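Local structure of putative ABC transporter amino acid-binding protein (Sinorhizobium meliloti, 2Q88) at residues Ile177-Leu180 against Val181-Asn185. The protein binds the compatible solute ectoine as the substrate-binding component of an ABC transporter, probably delivering it for uptake in osmoprotection. Residues are numbered along the deposited sequence; the frame is centred on the assembly and turned at random.
Sequences INDL and VSKAN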
ATOM      1  N   ILE A 177      -1.001  10.615  -2.869  1.00 24.25           N
ATOM      2  CA  ILE A 177      -1.805  11.784  -3.242  1.00 25.28           C
ATOM      3  C   ILE A 177      -0.883  12.897  -3.743  1.00 25.83           C
ATOM      4  O   ILE A 177      -1.128  13.462  -4.802  1.00 25.73           O
ATOM      5  CB  ILE A 177      -2.700  12.268  -2.055  1.00 24.97           C
ATOM      6  CG1 ILE A 177      -3.909  11.331  -1.834  1.00 25.47           C
ATOM      7  CG2 ILE A 177      -3.201  13.682  -2.272  1.00 26.52           C
ATOM      8  CD1 ILE A 177      -4.918  11.256  -3.032  1.00 24.74           C
ATOM      9  N   ASN A 178       0.177  13.194  -2.989  1.00 26.06           N
ATOM     10  CA  ASN A 178       1.135  14.243  -3.378  1.00 26.84           C
ATOM     11  C   ASN A 178       1.782  13.993  -4.737  1.00 27.31           C
ATOM     12  O   ASN A 178       1.947  14.915  -5.538  1.00 27.23           O
ATOM     13  CB  ASN A 178       2.227  14.415  -2.314  1.00 26.58           C
ATOM     14  CG  ASN A 178       1.756  15.200  -1.094  1.00 28.27           C
ATOM     15  OD1 ASN A 178       0.768  15.936  -1.141  1.00 30.04           O
ATOM     16  ND2 ASN A 178       2.482  15.054   0.005  1.00 29.71           N
ATOM     17  N   ASP A 179       2.152  12.747  -4.993  1.00 28.00           N
ATOM     18  CA  ASP A 179       2.747  12.382  -6.272  1.00 28.98           C
ATOM     19  C   ASP A 179       1.757  12.577  -7.422  1.00 29.06           C
ATOM     20  O   ASP A 179       2.087  13.181  -8.455  1.00 28.39           O
ATOM     21  CB  ASP A 179       3.239  10.940  -6.213  1.00 29.30           C
ATOM     22  CG  ASP A 179       4.096  10.580  -7.387  1.00 31.40           C
ATOM     23  OD1 ASP A 179       3.605   9.831  -8.254  1.00 34.17           O
ATOM     24  OD2 ASP A 179       5.262  11.011  -7.545  1.00 32.43           O
ATOM     25  N   LEU A 180       0.536  12.087  -7.219  1.00 29.38           N
ATOM     26  CA  LEU A 180      -0.527  12.158  -8.220  1.00 30.20           C
ATOM     27  C   LEU A 180      -0.930  13.598  -8.545  1.00 31.04           C
ATOM     28  O   LEU A 180      -1.022  13.965  -9.720  1.00 31.49           O
ATOM     29  CB  LEU A 180      -1.736  11.338  -7.744  1.00 29.98           C
ATOM     30  CG  LEU A 180      -3.080  11.421  -8.458  1.00 30.35           C
ATOM     31  CD1 LEU A 180      -3.006  10.807  -9.858  1.00 29.95           C
ATOM     32  CD2 LEU A 180      -4.140  10.718  -7.608  1.00 30.36           C
ATOM     33  N   VAL A 181      -1.143  14.409  -7.507  1.00 31.60           N
ATOM     34  CA  VAL A 181      -1.521  15.821  -7.670  1.00 32.71           C
ATOM     35  C   VAL A 181      -0.412  16.648  -8.340  1.00 33.50           C
ATOM     36  O   VAL A 181      -0.688  17.463  -9.227  1.00 33.50           O
ATOM     37  CB  VAL A 181      -1.960  16.451  -6.321  1.00 32.50           C
ATOM     38  CG1 VAL A 181      -2.230  17.952  -6.456  1.00 33.01           C
ATOM     39  CG2 VAL A 181      -3.214  15.744  -5.799  1.00 33.55           C
ATOM     40  N   SER A 182       0.835  16.416  -7.938  1.00 34.24           N
ATOM     41  CA  SER A 182       1.972  17.140  -8.522  1.00 35.41           C
ATOM     42  C   SER A 182       2.201  16.827 -10.007  1.00 35.99           C
ATOM     43  O   SER A 182       2.863  17.597 -10.710  1.00 36.15           O
ATOM     44  CB  SER A 182       3.249  16.890  -7.718  1.00 35.45           C
ATOM     45  OG  SER A 182       3.705  15.558  -7.885  1.00 36.78           O
ATOM     46  N   LYS A 183       1.668  15.701 -10.476  1.00 36.45           N
ATOM     47  CA  LYS A 183       1.764  15.322 -11.886  1.00 37.25           C
ATOM     48  C   LYS A 183       0.540  15.766 -12.687  1.00 37.72           C
ATOM     49  O   LYS A 183       0.574  15.796 -13.924  1.00 37.74           O
ATOM     50  CB  LYS A 183       1.932  13.811 -12.031  1.00 37.02           C
ATOM     51  CG  LYS A 183       3.291  13.277 -11.636  1.00 37.53           C
ATOM     52  CD  LYS A 183       3.317  11.772 -11.756  1.00 38.32           C
ATOM     53  CE  LYS A 183       4.571  11.193 -11.138  1.00 39.29           C
ATOM     54  NZ  LYS A 183       4.353   9.793 -10.674  1.00 40.24           N
ATOM     55  N   ALA A 184      -0.533  16.099 -11.976  1.00 38.50           N
ATOM     56  CA  ALA A 184      -1.826  16.392 -12.594  1.00 39.10           C
ATOM     57  C   ALA A 184      -1.881  17.766 -13.226  1.00 39.56           C
ATOM     58  O   ALA A 184      -2.558  17.959 -14.243  1.00 39.69           O
ATOM     59  CB  ALA A 184      -2.915  16.273 -11.578  1.00 39.20           C
ATOM     60  N   ASN A 185      -1.189  18.719 -12.604  1.00 39.94           N
ATOM     61  CA  ASN A 185      -1.234  20.114 -13.019  1.00 40.46           C
ATOM     62  C   ASN A 185      -2.680  20.635 -13.028  1.00 40.64           C
ATOM     63  O   ASN A 185      -3.188  21.095 -14.056  1.00 40.98           O
ATOM     64  CB  ASN A 185      -0.555  20.287 -14.382  1.00 40.60           C
ATOM     65  CG  ASN A 185      -0.059  21.697 -14.612  1.00 41.00           C
ATOM     66  OD1 ASN A 185      -0.839  22.652 -14.632  1.00 41.25           O
ATOM     67  ND2 ASN A 185       1.250  21.835 -14.793  1.00 41.59           N
TER
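The hydroxyl of Ser182 sits between two backbone carbonyls of the preceding turn, with OG 2.9 Å from Asp179 O and 3.0 Å from Asn178 O; its one proton has both within reach. A chi1 of 70° places OG between its own backbone N and carbonyl carbon, folding it back over the helix. Asn178 O also accepts the amide of Ser182, at 3.0 Å from N. Beside it, Lys183 NZ meets Asp179 OD1 at 2.5 Å, a salt bridge whose modelled distance is unusually short, with NZ on the syn side of the carboxylate and 20° out of its plane. The extended lysine chain passes over the backbone on the way, its CG 3.4 Å from Asp179 O. Val181 N donates to Ile177 O, and on the side toward the sheet Val181 CG2 packs on Ile177 CG2 at 4.1 Å. Both side chains also touch Val191 of strand 189-192, while Ile177 and Leu180 rest on Tyr170 of strand 169-173. Toward the C-terminal end the bonding shifts: Lys183 N is shared between a weak bond to Asp179 O and one to Leu180 O, and Asn185 leaves the helix with positive phi. This is the closing part of an amphipathic surface helix, salt-bridged outside and apolar toward the sheet, in a lobe of the periplasmic-binding-protein fold.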